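Local coordinates for protein 2-aminomuconate 6-semialdehyde dehydrogenase (Burkholderia cenocepacia, PDB 4U3W) that probably oxidises 2-aminomuconate 6-semialdehyde to 2-aminomuconate, with a nicotinamide dinucleotide as electron acceptor, at residues Ala279-Asp284 with Ala292-Ser297; Ala285-Ala290 with Arg316-Arg321; Thr396-Pro399 with Cys404-Glu407; His415-Asp420 with Val426-Asp431. All blocks are in the same frame, centred on the assembly; numbering follows the deposited sequence.

Interaction 1. Residues Ala279-Asp284 with Ala292-Ser297; sequences AVVFAD and AGVLRS
Val294 is the one residue of helix segment 292-297 that comes within van der Waals range of strand segment 279-284, and it does so through a single methyl. Its CG2 lies 4.2 Å from the CB of Ala279 and, at the same 4.2 Å, from the CG2 of Val281, so one branch of the valine rests against two side chains of the strand. All three residues are buried, and the groups that meet are methyls, with no polar bond crossing between the segments. The contact is a light one, burying 95 Å² in all.

The torsion of Val294 explains which branch does the touching: CG1 stands opposite the backbone N (chi1 167°), which leaves CG2 beside that nitrogen and turned to the strand. The strand contributes by alternation. Ala279 and Val281 direct their side chains toward the helix, whereas Val280 between them faces the other way. A full turn of helix separates Ser297 N from Gly293 O, which it reaches at 2.8 Å, and the Ser297 side chain is hydrogen-bonded to Ser309 at the start of the next strand.

A second shell packs on the same residues. Phe322 of helix 319-331 touches both Val281 and Val294, and Val312 of strand 309-315 also packs on Val294. Backbone bonds tie strand 277-281 to strand 309-315 on one side and to strand 437-441 on the other, so the contact joins the first strand and the helix of a beta-alpha-beta crossover (strand 277-281, helix 287-299, strand 309-315) on one face of a mixed sheet, at an inner strand.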
loop_
_atom_site.group_PDB
_atom_site.type_symbol
_atom_site.label_atom_id
_atom_site.label_comp_id
_atom_site.label_asym_id
_atom_site.label_seq_id
_atom_site.Cartn_x
_atom_site.Cartn_y
_atom_site.Cartn_z
ATOM N N ALA A 279 -27.629 -9.717 15.955
ATOM C CA ALA A 279 -26.609 -10.354 16.787
ATOM C C ALA A 279 -26.895 -11.867 16.772
ATOM O O ALA A 279 -28.063 -12.279 16.887
ATOM C CB ALA A 279 -26.639 -9.795 18.218
ATOM N N VAL A 280 -25.847 -12.674 16.564
ATOM C CA VAL A 280 -25.984 -14.139 16.481
ATOM C C VAL A 280 -25.220 -14.736 17.635
ATOM O O VAL A 280 -24.071 -14.381 17.839
ATOM C CB VAL A 280 -25.454 -14.712 15.122
ATOM C CG1 VAL A 280 -25.642 -16.234 15.045
ATOM C CG2 VAL A 280 -26.202 -14.043 13.951
ATOM N N VAL A 281 -25.888 -15.575 18.420
ATOM C CA VAL A 281 -25.241 -16.243 19.537
ATOM C C VAL A 281 -25.284 -17.767 19.360
ATOM O O VAL A 281 -26.336 -18.360 19.435
ATOM C CB VAL A 281 -25.886 -15.861 20.913
ATOM C CG1 VAL A 281 -25.078 -16.499 22.051
ATOM C CG2 VAL A 281 -25.894 -14.312 21.073
ATOM N N PHE A 282 -24.126 -18.383 19.127
ATOM C CA PHE A 282 -24.051 -19.825 19.011
ATOM C C PHE A 282 -24.009 -20.459 20.421
ATOM O O PHE A 282 -23.550 -19.800 21.368
ATOM C CB PHE A 282 -22.807 -20.206 18.183
ATOM C CG PHE A 282 -22.979 -19.950 16.709
ATOM C CD1 PHE A 282 -23.552 -20.920 15.887
ATOM C CD2 PHE A 282 -22.615 -18.712 16.154
ATOM C CE1 PHE A 282 -23.725 -20.695 14.542
ATOM C CE2 PHE A 282 -22.762 -18.477 14.795
ATOM C CZ PHE A 282 -23.329 -19.463 13.987
ATOM N N ALA A 283 -24.442 -21.726 20.560
ATOM C CA ALA A 283 -24.420 -22.410 21.861
ATOM C C ALA A 283 -22.994 -22.508 22.421
ATOM O O ALA A 283 -22.822 -22.596 23.630
ATOM C CB ALA A 283 -25.063 -23.871 21.764
ATOM N N ASP A 284 -21.967 -22.470 21.563
ATOM C CA ASP A 284 -20.586 -22.574 22.044
ATOM C C ASP A 284 -20.002 -21.225 22.487
ATOM O O ASP A 284 -18.815 -21.127 22.831
ATOM C CB ASP A 284 -19.682 -23.217 20.978
ATOM C CG ASP A 284 -19.528 -22.358 19.681
ATOM O OD1 ASP A 284 -19.466 -21.112 19.752
ATOM O OD2 ASP A 284 -19.436 -22.948 18.565
ATOM N N ALA A 292 -24.142 -10.052 28.278
ATOM C CA ALA A 292 -23.738 -8.650 28.474
ATOM C C ALA A 292 -23.568 -7.862 27.152
ATOM O O ALA A 292 -23.881 -6.658 27.076
ATOM C CB ALA A 292 -22.420 -8.576 29.264
ATOM N N GLY A 293 -23.026 -8.535 26.135
ATOM C CA GLY A 293 -22.745 -7.887 24.840
ATOM C C GLY A 293 -24.052 -7.493 24.139
ATOM O O GLY A 293 -24.150 -6.412 23.526
ATOM N N VAL A 294 -25.021 -8.402 24.186
ATOM C CA VAL A 294 -26.336 -8.134 23.565
ATOM C C VAL A 294 -27.132 -7.100 24.356
ATOM O O VAL A 294 -27.845 -6.259 23.757
ATOM C CB VAL A 294 -27.110 -9.471 23.408
ATOM C CG1 VAL A 294 -28.650 -9.231 23.047
ATOM C CG2 VAL A 294 -26.411 -10.306 22.354
ATOM N N LEU A 295 -26.987 -7.091 25.687
ATOM C CA LEU A 295 -27.549 -5.962 26.461
ATOM C C LEU A 295 -27.019 -4.642 25.913
ATOM O O LEU A 295 -27.776 -3.694 25.614
ATOM C CB LEU A 295 -27.200 -6.077 27.946
ATOM C CG LEU A 295 -28.014 -5.149 28.878
ATOM C CD1 LEU A 295 -29.395 -5.745 29.116
ATOM C CD2 LEU A 295 -27.322 -4.901 30.229
ATOM N N ARG A 296 -25.707 -4.596 25.727
ATOM C CA ARG A 296 -25.036 -3.410 25.199
ATOM C C ARG A 296 -25.505 -3.042 23.793
ATOM O O ARG A 296 -25.809 -1.870 23.498
ATOM C CB ARG A 296 -23.517 -3.658 25.117
ATOM C CG ARG A 296 -22.596 -3.005 26.118
ATOM C CD ARG A 296 -21.084 -3.106 25.649
ATOM N NE ARG A 296 -20.621 -1.848 25.038
ATOM C CZ ARG A 296 -20.000 -1.709 23.859
ATOM N NH1 ARG A 296 -19.727 -2.763 23.093
ATOM N NH2 ARG A 296 -19.631 -0.491 23.451
ATOM N N SER A 297 -25.490 -4.017 22.888
ATOM C CA SER A 297 -25.752 -3.719 21.461
ATOM C C SER A 297 -27.243 -3.405 21.277
ATOM O O SER A 297 -27.630 -2.756 20.307
ATOM C CB SER A 297 -25.320 -4.870 20.532
ATOM O OG SER A 297 -26.012 -6.098 20.823
#

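Interaction 2. Residues Ala285-Ala290 with Arg316-Arg321; sequences ADFDAA and RPIFER
Phe287 meets Arg321 from the first turn of a helix, where the shortest polar bond runs along the backbone, from Ala290 N to Asp286 O at 3.0 Å. Asp286 also caps that turn: its OD1 accepts from Ala289 N at 3.2 Å, a nearly straight bond (167°) that reaches the carboxylate from above its plane. Such an N-cap fixes the start of the helix and with it the base of the Phe287 side chain.

From there the ring extends across to the second segment, its CG lying opposite the backbone N (chi1 -177°). The guanidinium of Arg321, carried by a chain bent at chi3, folds over one face of the ring, with planes 25° apart and Arg321 CZ 4.0 Å from the centroid of the Phe287 ring. Arg321 NH2 sits over the middle of that face, 3.6 Å from Phe287 CD2, a cation-pi stack in which the positive group lies nearly flat on the aromatic cloud. Backbone meets the ring at its rim instead: Phe287 CZ lies 3.6 Å from Arg321 O, and Ile318 O approaches the edge near the ring plane. The Ile318 side chain adds a loose apolar touch, Ile318 CD1 to Phe287 CD1 at 4.4 Å. Asp288 OD1, 6.1 Å from Arg321 NH2, is too far to pair with it but may still favour the cation there.

The contact thus joins the opening turns of helices 287-299 and 319-331. Phe287 continues onto Phe322 and Ala325 of the latter, while Ile318 and Ala290 both pack on Val281 of strand 277-281, so the two helices lie together over the same face of the sheet.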
loop_
_atom_site.group_PDB
_atom_site.type_symbol
_atom_site.label_atom_id
_atom_site.label_comp_id
_atom_site.label_asym_id
_atom_site.label_seq_id
_atom_site.Cartn_x
_atom_site.Cartn_y
_atom_site.Cartn_z
ATOM N N ALA A 285 -20.822 -20.170 22.459
ATOM C CA ALA A 285 -20.354 -18.854 22.883
ATOM C C ALA A 285 -20.067 -18.822 24.358
ATOM O O ALA A 285 -20.563 -19.671 25.102
ATOM C CB ALA A 285 -21.402 -17.724 22.511
ATOM N N ASP A 286 -19.258 -17.850 24.768
ATOM C CA ASP A 286 -19.094 -17.506 26.178
ATOM C C ASP A 286 -20.404 -16.881 26.639
ATOM O O ASP A 286 -20.710 -15.773 26.259
ATOM C CB ASP A 286 -17.890 -16.550 26.347
ATOM C CG ASP A 286 -17.676 -16.056 27.803
ATOM O OD1 ASP A 286 -18.618 -15.982 28.631
ATOM O OD2 ASP A 286 -16.527 -15.678 28.100
ATOM N N PHE A 287 -21.175 -17.606 27.439
ATOM C CA PHE A 287 -22.574 -17.240 27.695
ATOM C C PHE A 287 -22.688 -15.908 28.405
ATOM O O PHE A 287 -23.426 -15.019 27.941
ATOM C CB PHE A 287 -23.274 -18.340 28.521
ATOM C CG PHE A 287 -24.772 -18.075 28.770
ATOM C CD1 PHE A 287 -25.715 -18.481 27.843
ATOM C CD2 PHE A 287 -25.206 -17.444 29.943
ATOM C CE1 PHE A 287 -27.093 -18.247 28.059
ATOM C CE2 PHE A 287 -26.571 -17.220 30.193
ATOM C CZ PHE A 287 -27.518 -17.638 29.247
ATOM N N ASP A 288 -21.942 -15.727 29.504
ATOM C CA ASP A 288 -22.077 -14.467 30.244
ATOM C C ASP A 288 -21.625 -13.261 29.429
ATOM O O ASP A 288 -22.221 -12.160 29.515
ATOM C CB ASP A 288 -21.271 -14.498 31.545
ATOM C CG ASP A 288 -21.859 -15.446 32.586
ATOM O OD1 ASP A 288 -23.019 -15.898 32.467
ATOM O OD2 ASP A 288 -21.114 -15.745 33.533
ATOM N N ALA A 289 -20.566 -13.442 28.638
ATOM C CA ALA A 289 -20.104 -12.350 27.778
ATOM C C ALA A 289 -21.110 -11.981 26.676
ATOM O O ALA A 289 -21.303 -10.789 26.381
ATOM C CB ALA A 289 -18.729 -12.695 27.134
ATOM N N ALA A 290 -21.740 -12.990 26.076
ATOM C CA ALA A 290 -22.712 -12.760 25.006
ATOM C C ALA A 290 -23.969 -12.086 25.552
ATOM O O ALA A 290 -24.499 -11.201 24.891
ATOM C CB ALA A 290 -23.101 -14.081 24.312
ATOM N N ARG A 316 -30.790 -22.880 19.394
ATOM C CA ARG A 316 -31.900 -23.358 20.221
ATOM C C ARG A 316 -31.512 -23.959 21.606
ATOM O O ARG A 316 -32.211 -23.694 22.567
ATOM C CB ARG A 316 -32.741 -24.387 19.430
ATOM C CG ARG A 316 -34.111 -24.656 20.026
ATOM C CD ARG A 316 -34.889 -25.623 19.170
ATOM N NE ARG A 316 -35.109 -25.118 17.819
ATOM C CZ ARG A 316 -36.073 -24.264 17.488
ATOM N NH1 ARG A 316 -36.891 -23.778 18.410
ATOM N NH2 ARG A 316 -36.208 -23.876 16.231
ATOM N N PRO A 317 -30.397 -24.732 21.731
ATOM C CA PRO A 317 -30.173 -25.285 23.080
ATOM C C PRO A 317 -29.937 -24.263 24.218
ATOM O O PRO A 317 -30.143 -24.610 25.378
ATOM C CB PRO A 317 -28.919 -26.157 22.902
ATOM C CG PRO A 317 -28.911 -26.510 21.481
ATOM C CD PRO A 317 -29.450 -25.303 20.752
ATOM N N ILE A 318 -29.534 -23.024 23.921
ATOM C CA ILE A 318 -29.370 -22.053 24.991
ATOM C C ILE A 318 -30.401 -20.921 24.907
ATOM O O ILE A 318 -30.280 -19.920 25.623
ATOM C CB ILE A 318 -27.944 -21.415 24.983
ATOM C CG1 ILE A 318 -27.608 -20.825 23.613
ATOM C CG2 ILE A 318 -26.862 -22.421 25.418
ATOM C CD1 ILE A 318 -26.489 -19.787 23.679
ATOM N N PHE A 319 -31.388 -21.054 24.017
ATOM C CA PHE A 319 -32.314 -19.934 23.745
ATOM C C PHE A 319 -33.075 -19.490 25.005
ATOM O O PHE A 319 -33.045 -18.312 25.379
ATOM C CB PHE A 319 -33.295 -20.320 22.617
ATOM C CG PHE A 319 -34.424 -19.323 22.385
ATOM C CD1 PHE A 319 -34.217 -18.152 21.661
ATOM C CD2 PHE A 319 -35.693 -19.582 22.851
ATOM C CE1 PHE A 319 -35.279 -17.260 21.436
ATOM C CE2 PHE A 319 -36.729 -18.696 22.636
ATOM C CZ PHE A 319 -36.516 -17.520 21.933
ATOM N N GLU A 320 -33.722 -20.422 25.695
ATOM C CA GLU A 320 -34.548 -20.053 26.862
ATOM C C GLU A 320 -33.744 -19.425 27.993
ATOM O O GLU A 320 -34.150 -18.409 28.554
ATOM C CB GLU A 320 -35.316 -21.283 27.390
ATOM C CG GLU A 320 -36.416 -21.714 26.448
ATOM C CD GLU A 320 -37.522 -22.517 27.141
ATOM O OE1 GLU A 320 -37.528 -22.629 28.397
ATOM O OE2 GLU A 320 -38.406 -23.024 26.412
ATOM N N ARG A 321 -32.590 -20.011 28.293
ATOM C CA ARG A 321 -31.663 -19.460 29.287
ATOM C C ARG A 321 -31.164 -18.073 28.887
ATOM O O ARG A 321 -31.017 -17.191 29.744
ATOM C CB ARG A 321 -30.436 -20.374 29.465
ATOM C CG ARG A 321 -30.722 -21.691 30.098
ATOM C CD ARG A 321 -29.404 -22.506 30.337
ATOM N NE ARG A 321 -28.297 -21.666 30.811
ATOM C CZ ARG A 321 -27.097 -21.563 30.235
ATOM N NH1 ARG A 321 -26.788 -22.252 29.143
ATOM N NH2 ARG A 321 -26.183 -20.769 30.774
#

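Interaction 3. Residues Thr396-Pro399 with Cys404-Glu407; sequences TGLP and CVRE
Leu398 and Val405 carry the apolar part of this contact. Leu398 CB lies 4.0 Å from Val405 CG1, and the same valine methyl is 4.1 Å from Leu398 CD1, so one methyl touches both the root and a tip of the leucine, the two side chains crossing at a slant. Leu398 CD1 goes on to touch Cys404 CB, also at 4.0 Å. The leucine reaches both because its CG is opposite the carbonyl carbon (chi1 -62°) and CD1 then lies anti to CA (chi2 173°).

A second kind of contact sets a carbonyl against a methyl. Pro399 O comes within 3.4 Å of Val405 CG2, the branch that stands between the backbone N and the carbonyl carbon. The CB of Pro399 is directed away from the helix, and its carbonyl makes the approach.

Polar bonds do not cross between the segments; they hold each from outside. Leu398 N is bonded to the NE2 of His415, and Cys404 N to Glu367. Lys276 NZ is bonded to the carbonyl oxygens of both Cys404 and Glu407, while Arg406 reaches Asp400 O in the intervening loop and forms a salt bridge with Asp431.

Chemically, then, the pairing of the loop at 396-399 with the short, weakly bonded helix at 403-406 rests on burial of aliphatic carbon, while the position of each partner owes much to backbone groups bonded by surrounding side chains.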
loop_
_atom_site.group_PDB
_atom_site.type_symbol
_atom_site.label_atom_id
_atom_site.label_comp_id
_atom_site.label_asym_id
_atom_site.label_seq_id
_atom_site.Cartn_x
_atom_site.Cartn_y
_atom_site.Cartn_z
ATOM N N THR A 396 -40.258 -11.910 21.791
ATOM C CA THR A 396 -40.059 -13.168 21.078
ATOM C C THR A 396 -41.306 -13.563 20.252
ATOM O O THR A 396 -42.350 -12.892 20.324
ATOM C CB THR A 396 -39.716 -14.354 22.059
ATOM O OG1 THR A 396 -40.739 -14.454 23.046
ATOM C CG2 THR A 396 -38.391 -14.123 22.767
ATOM N N GLY A 397 -41.214 -14.642 19.470
ATOM C CA GLY A 397 -42.410 -15.181 18.812
ATOM C C GLY A 397 -42.776 -14.626 17.448
ATOM O O GLY A 397 -43.753 -15.042 16.864
ATOM N N LEU A 398 -42.004 -13.696 16.911
ATOM C CA LEU A 398 -42.324 -13.141 15.584
ATOM C C LEU A 398 -41.561 -13.864 14.450
ATOM O O LEU A 398 -40.392 -14.208 14.611
ATOM C CB LEU A 398 -42.014 -11.645 15.568
ATOM C CG LEU A 398 -42.814 -10.795 16.562
ATOM C CD1 LEU A 398 -42.296 -9.352 16.581
ATOM C CD2 LEU A 398 -44.309 -10.814 16.159
ATOM N N PRO A 399 -42.220 -14.089 13.301
ATOM C CA PRO A 399 -41.562 -14.709 12.141
ATOM C C PRO A 399 -40.662 -13.706 11.418
ATOM O O PRO A 399 -40.893 -12.509 11.595
ATOM C CB PRO A 399 -42.739 -15.136 11.253
ATOM C CG PRO A 399 -43.818 -14.103 11.558
ATOM C CD PRO A 399 -43.666 -13.840 13.055
ATOM N N CYS A 404 -42.079 -5.803 12.465
ATOM C CA CYS A 404 -41.309 -5.380 13.631
ATOM C C CYS A 404 -39.918 -5.982 13.705
ATOM O O CYS A 404 -39.115 -5.490 14.499
ATOM C CB CYS A 404 -42.071 -5.690 14.934
ATOM S SG CYS A 404 -43.435 -4.457 15.180
ATOM N N VAL A 405 -39.639 -7.018 12.910
ATOM C CA VAL A 405 -38.283 -7.541 12.830
ATOM C C VAL A 405 -37.643 -7.172 11.487
ATOM O O VAL A 405 -36.499 -7.555 11.255
ATOM C CB VAL A 405 -38.205 -9.079 13.010
ATOM C CG1 VAL A 405 -38.853 -9.469 14.298
ATOM C CG2 VAL A 405 -38.883 -9.840 11.863
ATOM N N ARG A 406 -38.358 -6.443 10.615
ATOM C CA ARG A 406 -37.745 -5.999 9.349
ATOM C C ARG A 406 -37.488 -4.483 9.328
ATOM O O ARG A 406 -36.467 -4.021 8.770
ATOM C CB ARG A 406 -38.590 -6.411 8.135
ATOM C CG ARG A 406 -38.718 -7.916 7.962
ATOM C CD ARG A 406 -39.325 -8.306 6.591
ATOM N NE ARG A 406 -38.333 -8.273 5.506
ATOM C CZ ARG A 406 -37.449 -9.245 5.259
ATOM N NH1 ARG A 406 -37.410 -10.351 6.011
ATOM N NH2 ARG A 406 -36.590 -9.121 4.247
ATOM N N GLU A 407 -38.361 -3.705 9.951
ATOM C CA GLU A 407 -38.249 -2.245 9.851
ATOM C C GLU A 407 -37.430 -1.645 11.001
ATOM O O GLU A 407 -37.548 -2.049 12.167
ATOM C CB GLU A 407 -39.635 -1.624 9.789
ATOM C CG GLU A 407 -40.406 -2.067 8.548
ATOM C CD GLU A 407 -41.899 -1.706 8.560
ATOM O OE1 GLU A 407 -42.329 -0.837 9.355
ATOM O OE2 GLU A 407 -42.636 -2.288 7.728
#

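Interaction 4. Residues His415-Asp420 with Val426-Asp431; sequences HIAPFD and VKRVND
Arg428 reaches from its helix to the backbone of strand 415-419 and makes the tight part of the contact. Its NH1 donates to Pro418 O at 3.0 Å (158° at the hydrogen), with the oxygen close to the guanidinium plane and the donor tilted from the carbonyl plane. Close packing beside this bond comes from two strand side chains: Ala417 CB lies 3.7 Å from Arg428 NH2, and Phe419 CB is 3.8 Å from Arg428 NH1. The arginine chain bends at chi3 (68°), which brings an edge of the guanidinium to Pro418 O. Salt bridges from NE to Asp400 and from NH1 to Glu424 hold the group in addition, so NH1 serves both a carboxylate and a main-chain carbonyl.

Away from that side chain, the axes of strand 415-419 and helix segment 426-430 come no closer than 11.0 Å, near the usual helix-on-sheet spacing, and the long arginine bridges the gap. Phe419 turns its ring away, to meet Phe282 edge-to-face. Toward solvent are Lys427 and Asp420, whose OD1 is engaged by Arg316.

Strand and helix run in roughly opposite directions (148°), as expected where a helix turns back over the strand that precedes it. With strand 437-441 following in parallel, beyond strands 309-315 and 277-281, this is a beta-alpha-beta crossover that spans two intervening strands, consistent with the open alpha/beta sheet of the aldehyde dehydrogenase fold.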
loop_
_atom_site.group_PDB
_atom_site.type_symbol
_atom_site.label_atom_id
_atom_site.label_comp_id
_atom_site.label_asym_id
_atom_site.label_seq_id
_atom_site.Cartn_x
_atom_site.Cartn_y
_atom_site.Cartn_z
ATOM N N HIS A 415 -35.765 -8.182 19.220
ATOM C CA HIS A 415 -36.505 -9.426 19.114
ATOM C C HIS A 415 -35.470 -10.597 19.183
ATOM O O HIS A 415 -34.416 -10.525 18.584
ATOM C CB HIS A 415 -37.322 -9.487 17.807
ATOM C CG HIS A 415 -37.994 -10.810 17.580
ATOM N ND1 HIS A 415 -37.378 -11.859 16.919
ATOM C CD2 HIS A 415 -39.221 -11.267 17.934
ATOM C CE1 HIS A 415 -38.191 -12.903 16.887
ATOM N NE2 HIS A 415 -39.311 -12.574 17.503
ATOM N N ILE A 416 -35.800 -11.678 19.878
ATOM C CA ILE A 416 -34.901 -12.865 19.963
ATOM C C ILE A 416 -35.612 -14.082 19.343
ATOM O O ILE A 416 -36.768 -14.368 19.699
ATOM C CB ILE A 416 -34.500 -13.141 21.452
ATOM C CG1 ILE A 416 -34.142 -11.793 22.102
ATOM C CG2 ILE A 416 -33.294 -14.182 21.584
ATOM C CD1 ILE A 416 -33.702 -11.825 23.536
ATOM N N ALA A 417 -34.940 -14.790 18.417
ATOM C CA ALA A 417 -35.497 -16.030 17.834
ATOM C C ALA A 417 -34.495 -17.140 17.966
ATOM O O ALA A 417 -33.301 -16.869 18.020
ATOM C CB ALA A 417 -35.877 -15.858 16.367
ATOM N N PRO A 418 -34.979 -18.401 18.042
ATOM C CA PRO A 418 -34.068 -19.551 18.018
ATOM C C PRO A 418 -33.624 -19.914 16.608
ATOM O O PRO A 418 -34.415 -19.684 15.685
ATOM C CB PRO A 418 -34.921 -20.684 18.591
ATOM C CG PRO A 418 -36.327 -20.327 18.121
ATOM C CD PRO A 418 -36.393 -18.810 18.159
ATOM N N PHE A 419 -32.438 -20.512 16.457
ATOM C CA PHE A 419 -32.070 -21.128 15.187
ATOM C C PHE A 419 -31.470 -22.512 15.448
ATOM O O PHE A 419 -31.069 -22.824 16.584
ATOM C CB PHE A 419 -31.112 -20.221 14.372
ATOM C CG PHE A 419 -29.707 -20.116 14.912
ATOM C CD1 PHE A 419 -29.396 -19.158 15.878
ATOM C CD2 PHE A 419 -28.682 -20.907 14.409
ATOM C CE1 PHE A 419 -28.102 -19.007 16.369
ATOM C CE2 PHE A 419 -27.361 -20.795 14.903
ATOM C CZ PHE A 419 -27.062 -19.839 15.888
ATOM N N ASP A 420 -31.414 -23.343 14.409
ATOM C CA ASP A 420 -30.886 -24.699 14.561
ATOM C C ASP A 420 -29.554 -24.966 13.893
ATOM O O ASP A 420 -28.811 -25.814 14.358
ATOM C CB ASP A 420 -31.921 -25.703 14.045
ATOM C CG ASP A 420 -33.189 -25.664 14.857
ATOM O OD1 ASP A 420 -33.099 -25.908 16.084
ATOM O OD2 ASP A 420 -34.244 -25.312 14.277
ATOM N N VAL A 426 -27.181 -17.840 8.757
ATOM C CA VAL A 426 -26.526 -16.953 7.805
ATOM C C VAL A 426 -27.596 -16.390 6.825
ATOM O O VAL A 426 -27.645 -15.180 6.567
ATOM C CB VAL A 426 -25.405 -17.685 7.038
ATOM C CG1 VAL A 426 -24.978 -16.876 5.815
ATOM C CG2 VAL A 426 -24.161 -17.936 7.977
ATOM N N LYS A 427 -28.448 -17.266 6.301
ATOM C CA LYS A 427 -29.526 -16.844 5.415
ATOM C C LYS A 427 -30.476 -15.883 6.098
ATOM O O LYS A 427 -30.902 -14.883 5.479
ATOM C CB LYS A 427 -30.325 -18.034 4.882
ATOM C CG LYS A 427 -29.542 -18.900 3.919
ATOM C CD LYS A 427 -30.396 -20.067 3.408
ATOM C CE LYS A 427 -29.561 -21.063 2.607
ATOM N NZ LYS A 427 -28.997 -20.403 1.399
ATOM N N ARG A 428 -30.811 -16.156 7.361
ATOM C CA ARG A 428 -31.775 -15.275 8.058
ATOM C C ARG A 428 -31.177 -13.866 8.327
ATOM O O ARG A 428 -31.843 -12.828 8.192
ATOM C CB ARG A 428 -32.218 -15.946 9.360
ATOM C CG ARG A 428 -32.944 -17.255 9.056
ATOM C CD ARG A 428 -33.404 -18.004 10.284
ATOM N NE ARG A 428 -34.474 -17.328 11.032
ATOM C CZ ARG A 428 -34.873 -17.745 12.237
ATOM N NH1 ARG A 428 -34.283 -18.800 12.786
ATOM N NH2 ARG A 428 -35.831 -17.117 12.899
ATOM N N VAL A 429 -29.908 -13.843 8.685
ATOM C CA VAL A 429 -29.230 -12.569 8.867
ATOM C C VAL A 429 -29.252 -11.790 7.545
ATOM O O VAL A 429 -29.617 -10.623 7.542
ATOM C CB VAL A 429 -27.758 -12.767 9.361
ATOM C CG1 VAL A 429 -26.945 -11.433 9.219
ATOM C CG2 VAL A 429 -27.726 -13.262 10.809
ATOM N N ASN A 430 -28.929 -12.446 6.423
ATOM C CA ASN A 430 -28.816 -11.734 5.130
ATOM C C ASN A 430 -30.146 -11.410 4.452
ATOM O O ASN A 430 -30.206 -10.558 3.537
ATOM C CB ASN A 430 -27.933 -12.534 4.170
ATOM C CG ASN A 430 -26.474 -12.486 4.579
ATOM O OD1 ASN A 430 -26.075 -11.586 5.316
ATOM N ND2 ASN A 430 -25.676 -13.456 4.123
ATOM N N ASP A 431 -31.211 -12.029 4.945
ATOM C CA ASP A 431 -32.553 -11.701 4.465
ATOM C C ASP A 431 -33.034 -10.320 4.994
ATOM O O ASP A 431 -33.817 -10.207 5.965
ATOM C CB ASP A 431 -33.517 -12.823 4.854
ATOM C CG ASP A 431 -34.950 -12.489 4.502
ATOM O OD1 ASP A 431 -35.164 -11.734 3.510
ATOM O OD2 ASP A 431 -35.850 -13.000 5.218
#

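How the interactions relate
All four contacts gather around one seven-stranded mixed sheet. Interactions 1 and 2 alternate along the chain, share helix 287-299 and have centres about 8 Å apart; interactions 3 and 4 follow in series, about 11 Å apart. Helices 287-299 and 319-331 lie over one face of the sheet and helix 422-430 over the other, for Val281 faces the first pair while Val280 packs on Val429. Phe319 links interaction 2 to both later contacts, touching Ala417 of interaction 4 and Thr396 of interaction 3. Helix 403-406 leads directly into strand 413-419, so the chain passes from interaction 3 back into the sheet, completing one layered alpha/beta unit.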